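Local coordinates for solute-binding periplasmic protein of iron/siderophore ABC transporter (Yersinia pestis, PDB 6B2Y) that probably binds a chelated iron complex in the periplasm and hands it to an ABC transporter for uptake, at residues Arg57-Glu62 with Asp131-Gly136; Pro158-Asp163 with Met176-Lys181; Ser217-Leu222 with Cys231-Lys236; Asp274-Ser279 with Gly324-Ile329. All blocks are in the same frame, centred on the assembly; numbering follows the deposited sequence.

How the interactions relate
From the N terminus, interaction 1 comes first: 57-62 pairs with 131-136, closing a loop of 68 residues in the five-stranded parallel sheet. Interaction 2 closes a short loop of 12 residues, laying helix 168-182 over strand 159-162 of that sheet, and backbone bonds from A133 and F135 join the two contacts directly. Interaction 3 folds 231-236 back on 217-222 over eight residues. Interaction 4 then pairs 275-280 with 326-330 across a 44-residue loop; 275-280 also neighbours 217-221, which joins it to interaction 3. All four loops run in series, without nesting or crossing. Interactions 1 and 2 lie on the opposite side of the chain's centre from 3 and 4.

Interaction 1. Residues Arg57-Glu62 with Asp131-Gly136; sequences RILLGE and DIAIFG
Backbone pairing of two parallel strands carries this buried contact: I58, L59 and L60 lie in register with I132, A133 and I134 in the parallel sheet. L59 N gives a bond of 2.9 Å to I132 O, L59 O takes I134 N at 3.0 Å, and G61 N continues the ladder to I134 O at 2.8 Å. Before the strands begin, R57 and D131 close a two-way link. D131 N reaches R57 O, while R57 N meets D131 OD2 at 3.0 Å from above the carboxylate plane, an oxygen that E56 N also grips. The guanidinium of R57 leads away to the carbonyl of L128.

Strand 58-60 is the central strand of this Rossmann-like sheet, flanked by 81-85 as well as 132-136. On the face carrying I58, I132, L60 and I134, I134 CD1 touches two methyl groups of the other strand, 3.8 Å from I58 CG2 and 4.0 Å from L60 CD2. On the other face, L59 CB lies against A133 CB, next to helix 147-154. F135 sets CG beside its own backbone N (chi1 -67°), and G61 CA settles over one face of its ring, 3.7 Å from the centroid, in a CH-pi contact. Beyond the strand, extended E62 brings OE2 to within 2.9 Å of G136 N, a weak bond.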
loop_
_atom_site.group_PDB
_atom_site.type_symbol
_atom_site.label_atom_id
_atom_site.label_comp_id
_atom_site.label_asym_id
_atom_site.label_seq_id
_atom_site.Cartn_x
_atom_site.Cartn_y
_atom_site.Cartn_z
ATOM N N ARG A 57 14.314 -13.291 14.458
ATOM C CA ARG A 57 12.939 -13.367 14.955
ATOM C C ARG A 57 12.308 -11.977 14.894
ATOM O O ARG A 57 12.506 -11.164 15.801
ATOM C CB ARG A 57 12.917 -13.931 16.377
ATOM C CG ARG A 57 13.641 -15.268 16.488
ATOM C CD ARG A 57 13.576 -15.865 17.891
ATOM N NE ARG A 57 12.215 -16.179 18.329
ATOM C CZ ARG A 57 11.529 -17.255 17.947
ATOM N NH1 ARG A 57 12.069 -18.121 17.100
ATOM N NH2 ARG A 57 10.296 -17.465 18.408
ATOM N N ILE A 58 11.530 -11.719 13.840
ATOM C CA ILE A 58 10.948 -10.404 13.572
ATOM C C ILE A 58 9.471 -10.414 13.933
ATOM O O ILE A 58 8.739 -11.331 13.544
ATOM C CB ILE A 58 11.105 -10.017 12.091
ATOM C CG1 ILE A 58 12.565 -10.098 11.646
ATOM C CG2 ILE A 58 10.515 -8.613 11.840
ATOM C CD1 ILE A 58 12.701 -10.033 10.134
ATOM N N LEU A 59 9.027 -9.374 14.638
ATOM C CA LEU A 59 7.623 -9.175 14.973
ATOM C C LEU A 59 7.075 -8.035 14.125
ATOM O O LEU A 59 7.606 -6.923 14.165
ATOM C CB LEU A 59 7.470 -8.850 16.457
ATOM C CG LEU A 59 6.077 -8.903 17.072
ATOM C CD1 LEU A 59 5.669 -10.355 17.309
ATOM C CD2 LEU A 59 6.074 -8.113 18.375
ATOM N N LEU A 60 6.010 -8.293 13.384
ATOM C CA LEU A 60 5.383 -7.256 12.573
ATOM C C LEU A 60 4.230 -6.648 13.365
ATOM O O LEU A 60 3.174 -7.275 13.515
ATOM C CB LEU A 60 4.923 -7.830 11.237
ATOM C CG LEU A 60 6.094 -8.385 10.413
ATOM C CD1 LEU A 60 5.584 -8.919 9.100
ATOM C CD2 LEU A 60 7.178 -7.304 10.199
ATOM N N GLY A 61 4.436 -5.423 13.860
ATOM C CA GLY A 61 3.433 -4.737 14.667
ATOM C C GLY A 61 2.209 -4.294 13.888
ATOM O O GLY A 61 1.149 -4.074 14.489
ATOM N N GLU A 62 2.352 -4.114 12.575
ATOM C CA GLU A 62 1.243 -3.978 11.632
ATOM C C GLU A 62 1.424 -5.048 10.563
ATOM O O GLU A 62 2.490 -5.140 9.948
ATOM C CB GLU A 62 1.214 -2.569 11.021
ATOM C CG GLU A 62 1.363 -1.478 12.077
ATOM C CD GLU A 62 1.457 -0.070 11.516
ATOM O OE1 GLU A 62 1.261 0.120 10.293
ATOM O OE2 GLU A 62 1.698 0.855 12.321
ATOM N N ASP A 131 13.595 -10.546 18.278
ATOM C CA ASP A 131 14.832 -9.771 18.182
ATOM C C ASP A 131 14.553 -8.306 17.864
ATOM O O ASP A 131 15.371 -7.436 18.181
ATOM C CB ASP A 131 15.742 -10.328 17.074
ATOM C CG ASP A 131 16.278 -11.718 17.369
ATOM O OD1 ASP A 131 16.503 -12.040 18.554
ATOM O OD2 ASP A 131 16.495 -12.483 16.401
ATOM N N ILE A 132 13.422 -8.025 17.224
ATOM C CA ILE A 132 13.095 -6.697 16.723
ATOM C C ILE A 132 11.612 -6.683 16.376
ATOM O O ILE A 132 11.036 -7.727 16.035
ATOM C CB ILE A 132 13.967 -6.349 15.499
ATOM C CG1 ILE A 132 13.897 -4.857 15.176
ATOM C CG2 ILE A 132 13.577 -7.204 14.286
ATOM C CD1 ILE A 132 15.014 -4.395 14.272
ATOM N N ALA A 133 10.979 -5.514 16.471
ATOM C CA ALA A 133 9.595 -5.321 16.057
ATOM C C ALA A 133 9.506 -4.086 15.166
ATOM O O ALA A 133 10.227 -3.110 15.384
ATOM C CB ALA A 133 8.664 -5.168 17.269
ATOM N N ILE A 134 8.637 -4.131 14.161
ATOM C CA ILE A 134 8.511 -3.042 13.192
ATOM C C ILE A 134 7.092 -2.499 13.257
ATOM O O ILE A 134 6.132 -3.281 13.276
ATOM C CB ILE A 134 8.842 -3.517 11.763
ATOM C CG1 ILE A 134 10.199 -4.235 11.732
ATOM C CG2 ILE A 134 8.824 -2.351 10.806
ATOM C CD1 ILE A 134 10.430 -5.040 10.472
ATOM N N PHE A 135 6.959 -1.170 13.308
ATOM C CA PHE A 135 5.664 -0.501 13.242
ATOM C C PHE A 135 5.712 0.623 12.222
ATOM O O PHE A 135 6.778 1.030 11.762
ATOM C CB PHE A 135 5.247 0.099 14.589
ATOM C CG PHE A 135 4.951 -0.916 15.642
ATOM C CD1 PHE A 135 5.983 -1.535 16.332
ATOM C CD2 PHE A 135 3.643 -1.225 15.970
ATOM C CE1 PHE A 135 5.712 -2.461 17.316
ATOM C CE2 PHE A 135 3.376 -2.143 16.954
ATOM C CZ PHE A 135 4.404 -2.757 17.626
ATOM N N GLY A 136 4.536 1.161 11.905
ATOM C CA GLY A 136 4.431 2.335 11.060
ATOM C C GLY A 136 4.247 3.582 11.907
ATOM O O GLY A 136 3.772 3.508 13.036
#

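Interaction 2. Residues Pro158-Asp163 with Met176-Lys181; sequences PVVFVD and MRLLGK
The flat group that L178 meets is the peptide carbonyl of F161: the L178 CD2 methyl comes to 3.2 Å from F161 O. The aromatic ring of F161 goes the other way, its CB pointing away from the helix, and packs against F135, V149 and the R47 loop. V160 and V162, on either side of it in sequence, aim their CB atoms at the helix. This is a beta-alpha unit of the Rossmann-like lobe. Strand 159-162 is an outermost strand of the parallel sheet, and helix 168-182 returns over one of its faces, their short axes 9.0 Å apart and running nearly antiparallel at 158°.

L178 has the largest share of the contact. With CG anti to the backbone N (chi1 164°), it reaches down to V160, and the two side chains meet tip to tip, V160 CG1 being 3.7 Å from L178 CD2. That same leucine methyl lies obliquely across V162 CG1. Next along the helix, L179 leaves to the side of the strand, but its end swings in, so that it crosses V162 at about a right angle and also touches I134 of the neighbouring strand. V41 of strand 40-42 touches both V160 and L178. V162 turns CG1 beside its own backbone N (chi1 -65°), which lets this methyl serve both leucines: V162 CG1 is 3.9 Å from L178 CD2 and 3.8 Å from L179 CG.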
loop_
_atom_site.group_PDB
_atom_site.type_symbol
_atom_site.label_atom_id
_atom_site.label_comp_id
_atom_site.label_asym_id
_atom_site.label_seq_id
_atom_site.Cartn_x
_atom_site.Cartn_y
_atom_site.Cartn_z
ATOM N N PRO A 158 13.936 -4.051 20.692
ATOM C CA PRO A 158 14.049 -2.854 19.846
ATOM C C PRO A 158 12.836 -2.709 18.939
ATOM O O PRO A 158 12.402 -3.673 18.312
ATOM C CB PRO A 158 15.328 -3.108 19.033
ATOM C CG PRO A 158 15.962 -4.344 19.630
ATOM C CD PRO A 158 14.886 -5.104 20.297
ATOM N N VAL A 159 12.306 -1.489 18.861
ATOM C CA VAL A 159 11.167 -1.164 18.007
ATOM C C VAL A 159 11.625 -0.141 16.973
ATOM O O VAL A 159 12.235 0.875 17.328
ATOM C CB VAL A 159 9.985 -0.615 18.828
ATOM C CG1 VAL A 159 8.871 -0.149 17.918
ATOM C CG2 VAL A 159 9.485 -1.654 19.836
ATOM N N VAL A 160 11.331 -0.403 15.702
ATOM C CA VAL A 160 11.751 0.466 14.600
ATOM C C VAL A 160 10.502 0.915 13.847
ATOM O O VAL A 160 9.680 0.074 13.462
ATOM C CB VAL A 160 12.721 -0.264 13.651
ATOM C CG1 VAL A 160 12.894 0.515 12.352
ATOM C CG2 VAL A 160 14.059 -0.517 14.338
ATOM N N PHE A 161 10.373 2.233 13.623
ATOM C CA PHE A 161 9.252 2.803 12.877
ATOM C C PHE A 161 9.637 3.072 11.429
ATOM O O PHE A 161 10.718 3.598 11.156
ATOM C CB PHE A 161 8.756 4.103 13.514
ATOM C CG PHE A 161 8.051 3.890 14.813
ATOM C CD1 PHE A 161 6.685 3.623 14.841
ATOM C CD2 PHE A 161 8.755 3.906 16.007
ATOM C CE1 PHE A 161 6.040 3.397 16.046
ATOM C CE2 PHE A 161 8.107 3.677 17.217
ATOM C CZ PHE A 161 6.754 3.426 17.229
ATOM N N VAL A 162 8.739 2.709 10.510
ATOM C CA VAL A 162 8.852 3.011 9.085
ATOM C C VAL A 162 7.642 3.844 8.678
ATOM O O VAL A 162 6.711 4.040 9.455
ATOM C CB VAL A 162 8.945 1.743 8.218
ATOM C CG1 VAL A 162 10.226 0.975 8.519
ATOM C CG2 VAL A 162 7.676 0.861 8.423
ATOM N N ASP A 163 7.665 4.357 7.444
ATOM C CA ASP A 163 6.470 5.007 6.917
ATOM C C ASP A 163 6.377 4.814 5.407
ATOM O O ASP A 163 7.279 5.231 4.666
ATOM C CB ASP A 163 6.438 6.505 7.222
ATOM C CG ASP A 163 5.215 7.182 6.603
ATOM O OD1 ASP A 163 4.091 6.698 6.837
ATOM O OD2 ASP A 163 5.392 8.174 5.860
ATOM N N MET A 176 12.866 1.752 3.232
ATOM C CA MET A 176 13.480 0.505 2.777
ATOM C C MET A 176 14.954 0.432 3.156
ATOM O O MET A 176 15.451 -0.643 3.506
ATOM C CB MET A 176 13.322 0.336 1.257
ATOM C CG MET A 176 11.901 0.062 0.755
ATOM S SD MET A 176 11.122 -1.363 1.569
ATOM C CE MET A 176 12.315 -2.642 1.142
ATOM N N ARG A 177 15.687 1.556 3.099
ATOM C CA ARG A 177 17.078 1.503 3.544
ATOM C C ARG A 177 17.148 1.157 5.027
ATOM O O ARG A 177 17.948 0.300 5.441
ATOM C CB ARG A 177 17.796 2.836 3.276
ATOM C CG ARG A 177 19.283 2.796 3.710
ATOM C CD ARG A 177 20.071 4.066 3.295
ATOM N NE ARG A 177 20.060 4.241 1.842
ATOM C CZ ARG A 177 19.254 5.091 1.206
ATOM N NH1 ARG A 177 18.417 5.865 1.881
ATOM N NH2 ARG A 177 19.276 5.165 -0.118
ATOM N N LEU A 178 16.289 1.788 5.832
ATOM C CA LEU A 178 16.234 1.510 7.266
ATOM C C LEU A 178 15.923 0.040 7.555
ATOM O O LEU A 178 16.536 -0.575 8.443
ATOM C CB LEU A 178 15.182 2.415 7.914
ATOM C CG LEU A 178 14.693 2.037 9.307
ATOM C CD1 LEU A 178 15.817 2.303 10.308
ATOM C CD2 LEU A 178 13.487 2.915 9.613
ATOM N N LEU A 179 14.935 -0.528 6.861
ATOM C CA LEU A 179 14.636 -1.949 7.039
ATOM C C LEU A 179 15.824 -2.816 6.638
ATOM O O LEU A 179 16.129 -3.812 7.311
ATOM C CB LEU A 179 13.401 -2.346 6.222
ATOM C CG LEU A 179 12.071 -1.928 6.846
ATOM C CD1 LEU A 179 10.871 -2.221 5.924
ATOM C CD2 LEU A 179 11.885 -2.597 8.213
ATOM N N GLY A 180 16.499 -2.461 5.543
ATOM C CA GLY A 180 17.671 -3.219 5.132
ATOM C C GLY A 180 18.768 -3.191 6.178
ATOM O O GLY A 180 19.452 -4.189 6.402
ATOM N N LYS A 181 18.947 -2.043 6.838
ATOM C CA LYS A 181 19.940 -1.938 7.901
ATOM C C LYS A 181 19.499 -2.687 9.157
ATOM O O LYS A 181 20.286 -3.441 9.752
ATOM C CB LYS A 181 20.212 -0.458 8.195
ATOM C CG LYS A 181 21.349 -0.193 9.171
ATOM C CD LYS A 181 21.708 1.273 9.219
ATOM C CE LYS A 181 22.867 1.510 10.165
ATOM N NZ LYS A 181 23.293 2.946 10.245
#

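Interaction 3. Residues Ser217-Leu222 with Cys231-Lys236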
loop_
_atom_site.group_PDB
_atom_site.type_symbol
_atom_site.label_atom_id
_atom_site.label_comp_id
_atom_site.label_asym_id
_atom_site.label_seq_id
_atom_site.Cartn_x
_atom_site.Cartn_y
_atom_site.Cartn_z
ATOM N N SER A 217 -7.538 17.356 -13.152
ATOM C CA SER A 217 -7.922 17.331 -11.750
ATOM C C SER A 217 -8.374 15.918 -11.411
ATOM O O SER A 217 -8.952 15.220 -12.247
ATOM C CB SER A 217 -9.026 18.346 -11.457
ATOM O OG SER A 217 -10.150 18.146 -12.295
ATOM N N VAL A 218 -8.064 15.484 -10.198
ATOM C CA VAL A 218 -8.218 14.086 -9.813
ATOM C C VAL A 218 -8.835 14.031 -8.426
ATOM O O VAL A 218 -8.395 14.737 -7.512
ATOM C CB VAL A 218 -6.870 13.334 -9.793
ATOM C CG1 VAL A 218 -7.090 11.852 -9.379
ATOM C CG2 VAL A 218 -6.150 13.432 -11.136
ATOM N N PHE A 219 -9.821 13.155 -8.255
ATOM C CA PHE A 219 -10.313 12.805 -6.929
ATOM C C PHE A 219 -10.146 11.310 -6.726
ATOM O O PHE A 219 -10.588 10.519 -7.570
ATOM C CB PHE A 219 -11.783 13.177 -6.729
ATOM C CG PHE A 219 -12.294 12.827 -5.358
ATOM C CD1 PHE A 219 -11.853 13.528 -4.246
ATOM C CD2 PHE A 219 -13.168 11.764 -5.173
ATOM C CE1 PHE A 219 -12.295 13.200 -2.973
ATOM C CE2 PHE A 219 -13.615 11.438 -3.896
ATOM C CZ PHE A 219 -13.178 12.155 -2.803
ATOM N N ILE A 220 -9.507 10.920 -5.621
ATOM C CA ILE A 220 -9.396 9.509 -5.250
ATOM C C ILE A 220 -10.285 9.243 -4.038
ATOM O O ILE A 220 -10.132 9.869 -2.984
ATOM C CB ILE A 220 -7.941 9.084 -4.981
ATOM C CG1 ILE A 220 -7.892 7.572 -4.706
ATOM C CG2 ILE A 220 -7.332 9.852 -3.825
ATOM C CD1 ILE A 220 -6.778 6.858 -5.402
ATOM N N GLU A 221 -11.222 8.312 -4.188
ATOM C CA GLU A 221 -12.070 7.890 -3.083
ATOM C C GLU A 221 -11.474 6.607 -2.521
ATOM O O GLU A 221 -11.585 5.543 -3.134
ATOM C CB GLU A 221 -13.513 7.681 -3.541
ATOM C CG GLU A 221 -14.448 7.514 -2.371
ATOM C CD GLU A 221 -15.854 7.155 -2.787
ATOM O OE1 GLU A 221 -16.654 6.823 -1.893
ATOM O OE2 GLU A 221 -16.150 7.203 -3.998
ATOM N N LEU A 222 -10.816 6.715 -1.366
ATOM C CA LEU A 222 -10.217 5.543 -0.738
ATOM C C LEU A 222 -11.286 4.652 -0.104
ATOM O O LEU A 222 -12.199 5.130 0.570
ATOM C CB LEU A 222 -9.201 5.973 0.315
ATOM C CG LEU A 222 -8.026 6.766 -0.248
ATOM C CD1 LEU A 222 -7.182 7.371 0.891
ATOM C CD2 LEU A 222 -7.168 5.863 -1.134
ATOM N N CYS A 231 -16.529 9.260 1.004
ATOM C CA CYS A 231 -15.453 10.021 0.400
ATOM C C CYS A 231 -14.329 10.262 1.397
ATOM O O CYS A 231 -13.944 11.408 1.664
ATOM C CB CYS A 231 -15.990 11.327 -0.183
ATOM S SG CYS A 231 -17.595 11.243 -1.121
ATOM N N GLY A 232 -13.817 9.180 1.968
ATOM C CA GLY A 232 -12.447 9.202 2.429
ATOM C C GLY A 232 -11.519 9.428 1.255
ATOM O O GLY A 232 -11.804 9.017 0.132
ATOM N N THR A 233 -10.417 10.129 1.507
ATOM C CA THR A 233 -9.529 10.500 0.420
ATOM C C THR A 233 -8.150 10.784 1.007
ATOM O O THR A 233 -7.926 10.632 2.212
ATOM C CB THR A 233 -10.084 11.700 -0.362
ATOM O OG1 THR A 233 -9.317 11.892 -1.553
ATOM C CG2 THR A 233 -10.062 12.975 0.482
ATOM N N ALA A 234 -7.227 11.168 0.132
ATOM C CA ALA A 234 -5.868 11.554 0.489
ATOM C C ALA A 234 -5.663 13.029 0.188
ATOM O O ALA A 234 -6.077 13.522 -0.871
ATOM C CB ALA A 234 -4.835 10.730 -0.286
ATOM N N GLY A 235 -5.010 13.729 1.117
ATOM C CA GLY A 235 -4.704 15.138 0.919
ATOM C C GLY A 235 -3.229 15.392 0.669
ATOM O O GLY A 235 -2.708 15.076 -0.408
ATOM N N LYS A 236 -2.536 15.954 1.662
ATOM C CA LYS A 236 -1.106 16.257 1.525
ATOM C C LYS A 236 -0.257 15.058 1.950
ATOM O O LYS A 236 0.431 15.065 2.979
ATOM C CB LYS A 236 -0.743 17.489 2.343
ATOM C CG LYS A 236 -1.609 18.708 2.069
ATOM C CD LYS A 236 -1.670 19.575 3.332
ATOM C CE LYS A 236 -1.869 21.034 2.983
ATOM N NZ LYS A 236 -3.259 21.250 2.522
HETATM O O HOH W 1 -8.706 13.230 -4.089
HETATM O O HOH W 2 -14.369 6.076 1.741
#
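T233 OG1 gives its proton to I220 O over 2.6 Å, lying in the carbonyl plane, and in turn accepts a bond from water 1 at 2.9 Å. The same water accepts from I220 N, so one hydroxyl and one water together satisfy both polar backbone atoms of I220, N and O. Further on, L222 N reaches G232 O at 2.9 Å, although it stands 47° out of that carbonyl's plane. Water 2 spans the remaining pair, donating to L222 O and accepting from G232 N at a longer 3.2 Å.

The chain here leaves strand 217-221 of the mixed sheet in the C-terminal lobe and enters strand 232-234, whose direction is 128° from that of 217-221 and which pairs antiparallel with 260-262. At the turn, C231 is joined to C230 in a vicinal disulfide. F219, with CG anti to its backbone N (chi1 -180°), brings CZ to 3.9 Å from C231 CB, which lies at the ring edge. E221 lays its CG beside C231 CA, while its OE2 is held by Y276 OH and a salt bridge to R312. The L222 CD1 methyl packs on the T233 backbone; nearby, A234 N is buried with no partner in the model.

Interaction 4. Residues Asp274-Ser279 with Gly324-Ile329; sequences DIYIAS and GHSYAI
A278 O accepts I329 N at 2.8 Å, the shortest polar bond between these segments, and A328 CA adds a C-H...O contact at 3.0 Å to the same oxygen. The pattern recurs two residues earlier, where Y276 O takes Y327 N at 3.0 Å together with S326 CA. In the other direction Y276 N donates to H325 O, and A278 N to Y327 O at 2.9 Å. These rungs register Y276 to S279 with S326 to I329 as parallel neighbours, their axes 27° apart, in the mixed sheet at the core of the second, C-terminal lobe of this two-lobed periplasmic binding protein.

Y327 has CG beside its own backbone N (chi1 -46°), and its ring presents an edge to Y276 O and brings CE2 to 3.8 Å from I275 CG2; W349 of helix 340-350 stacks on this tyrosine. On the same face I277 CG2 meets I329 CG2 at 3.9 Å, beneath F346. Y276 and S326 occupy the other face with helix 299-310. The Y276 ring and S326 OG touch, yet their hydroxyls are bound apart, Y276 OH to E221 and S326 OG to A320 O. S279 OG likewise turns from I329, to R223 N and H331 ND1. The strands are thus joined through their backbones and apolar side chains, while the hydroxyls of Y276, S326 and S279 tie the pair to strand 217-221, helix 319-322, R223 and H331.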
loop_
_atom_site.group_PDB
_atom_site.type_symbol
_atom_site.label_atom_id
_atom_site.label_comp_id
_atom_site.label_asym_id
_atom_site.label_seq_id
_atom_site.Cartn_x
_atom_site.Cartn_y
_atom_site.Cartn_z
ATOM N N ASP A 274 -11.727 16.026 -13.258
ATOM C CA ASP A 274 -11.569 15.441 -14.586
ATOM C C ASP A 274 -11.536 13.918 -14.526
ATOM O O ASP A 274 -12.058 13.242 -15.423
ATOM C CB ASP A 274 -10.294 15.953 -15.247
ATOM C CG ASP A 274 -10.331 17.441 -15.509
ATOM O OD1 ASP A 274 -11.435 17.978 -15.760
ATOM O OD2 ASP A 274 -9.246 18.068 -15.478
ATOM N N ILE A 275 -10.923 13.365 -13.477
ATOM C CA ILE A 275 -10.646 11.936 -13.360
ATOM C C ILE A 275 -11.095 11.465 -11.983
ATOM O O ILE A 275 -10.887 12.159 -10.983
ATOM C CB ILE A 275 -9.144 11.652 -13.581
ATOM C CG1 ILE A 275 -8.761 11.936 -15.033
ATOM C CG2 ILE A 275 -8.775 10.222 -13.186
ATOM C CD1 ILE A 275 -7.284 11.833 -15.306
ATOM N N TYR A 276 -11.719 10.281 -11.932
ATOM C CA TYR A 276 -12.194 9.681 -10.690
ATOM C C TYR A 276 -11.493 8.346 -10.486
ATOM O O TYR A 276 -11.421 7.530 -11.410
ATOM C CB TYR A 276 -13.720 9.475 -10.700
ATOM C CG TYR A 276 -14.205 8.616 -9.545
ATOM C CD1 TYR A 276 -14.508 9.181 -8.319
ATOM C CD2 TYR A 276 -14.347 7.245 -9.687
ATOM C CE1 TYR A 276 -14.941 8.409 -7.257
ATOM C CE2 TYR A 276 -14.777 6.453 -8.622
ATOM C CZ TYR A 276 -15.081 7.044 -7.419
ATOM O OH TYR A 276 -15.502 6.278 -6.356
ATOM N N ILE A 277 -10.969 8.133 -9.276
ATOM C CA ILE A 277 -10.302 6.892 -8.901
ATOM C C ILE A 277 -10.949 6.372 -7.629
ATOM O O ILE A 277 -11.134 7.132 -6.672
ATOM C CB ILE A 277 -8.787 7.084 -8.667
ATOM C CG1 ILE A 277 -8.133 7.784 -9.852
ATOM C CG2 ILE A 277 -8.107 5.735 -8.442
ATOM C CD1 ILE A 277 -6.619 7.941 -9.686
ATOM N N ALA A 278 -11.258 5.076 -7.606
ATOM C CA ALA A 278 -11.708 4.394 -6.401
ATOM C C ALA A 278 -10.645 3.395 -5.960
ATOM O O ALA A 278 -10.049 2.715 -6.794
ATOM C CB ALA A 278 -13.038 3.656 -6.644
ATOM N N SER A 279 -10.403 3.295 -4.657
ATOM C CA SER A 279 -9.537 2.240 -4.140
ATOM C C SER A 279 -10.371 1.196 -3.418
ATOM O O SER A 279 -11.419 1.502 -2.840
ATOM C CB SER A 279 -8.450 2.761 -3.180
ATOM O OG SER A 279 -8.927 2.869 -1.848
ATOM N N GLY A 324 -16.028 8.320 -19.345
ATOM C CA GLY A 324 -14.912 7.414 -19.555
ATOM C C GLY A 324 -13.614 7.850 -18.911
ATOM O O GLY A 324 -12.544 7.724 -19.526
ATOM N N HIS A 325 -13.677 8.366 -17.687
ATOM C CA HIS A 325 -12.483 8.758 -16.946
ATOM C C HIS A 325 -12.581 8.258 -15.506
ATOM O O HIS A 325 -12.373 9.002 -14.546
ATOM C CB HIS A 325 -12.286 10.274 -16.994
ATOM C CG HIS A 325 -12.152 10.816 -18.383
ATOM N ND1 HIS A 325 -10.972 10.764 -19.091
ATOM C CD2 HIS A 325 -13.061 11.394 -19.205
ATOM C CE1 HIS A 325 -11.154 11.298 -20.287
ATOM N NE2 HIS A 325 -12.413 11.690 -20.381
ATOM N N SER A 326 -12.896 6.970 -15.344
ATOM C CA SER A 326 -13.030 6.360 -14.025
ATOM C C SER A 326 -12.183 5.098 -13.954
ATOM O O SER A 326 -12.098 4.336 -14.928
ATOM C CB SER A 326 -14.500 6.040 -13.708
ATOM O OG SER A 326 -15.231 7.224 -13.403
ATOM N N TYR A 327 -11.544 4.889 -12.796
ATOM C CA TYR A 327 -10.552 3.830 -12.620
ATOM C C TYR A 327 -10.611 3.326 -11.184
ATOM O O TYR A 327 -11.150 3.994 -10.302
ATOM C CB TYR A 327 -9.124 4.333 -12.944
ATOM C CG TYR A 327 -9.063 5.127 -14.234
ATOM C CD1 TYR A 327 -8.708 4.510 -15.422
ATOM C CD2 TYR A 327 -9.378 6.492 -14.262
ATOM C CE1 TYR A 327 -8.662 5.217 -16.606
ATOM C CE2 TYR A 327 -9.348 7.213 -15.457
ATOM C CZ TYR A 327 -8.983 6.562 -16.623
ATOM O OH TYR A 327 -8.937 7.248 -17.823
ATOM N N ALA A 328 -10.039 2.141 -10.953
ATOM C CA ALA A 328 -9.891 1.627 -9.597
ATOM C C ALA A 328 -8.472 1.122 -9.372
ATOM O O ALA A 328 -7.831 0.580 -10.279
ATOM C CB ALA A 328 -10.891 0.500 -9.277
ATOM N N ILE A 329 -7.999 1.306 -8.137
ATOM C CA ILE A 329 -6.653 0.934 -7.722
ATOM C C ILE A 329 -6.735 0.109 -6.441
ATOM O O ILE A 329 -7.605 0.333 -5.595
ATOM C CB ILE A 329 -5.772 2.192 -7.510
ATOM C CG1 ILE A 329 -4.319 1.788 -7.281
ATOM C CG2 ILE A 329 -6.317 3.037 -6.345
ATOM C CD1 ILE A 329 -3.628 1.252 -8.523
#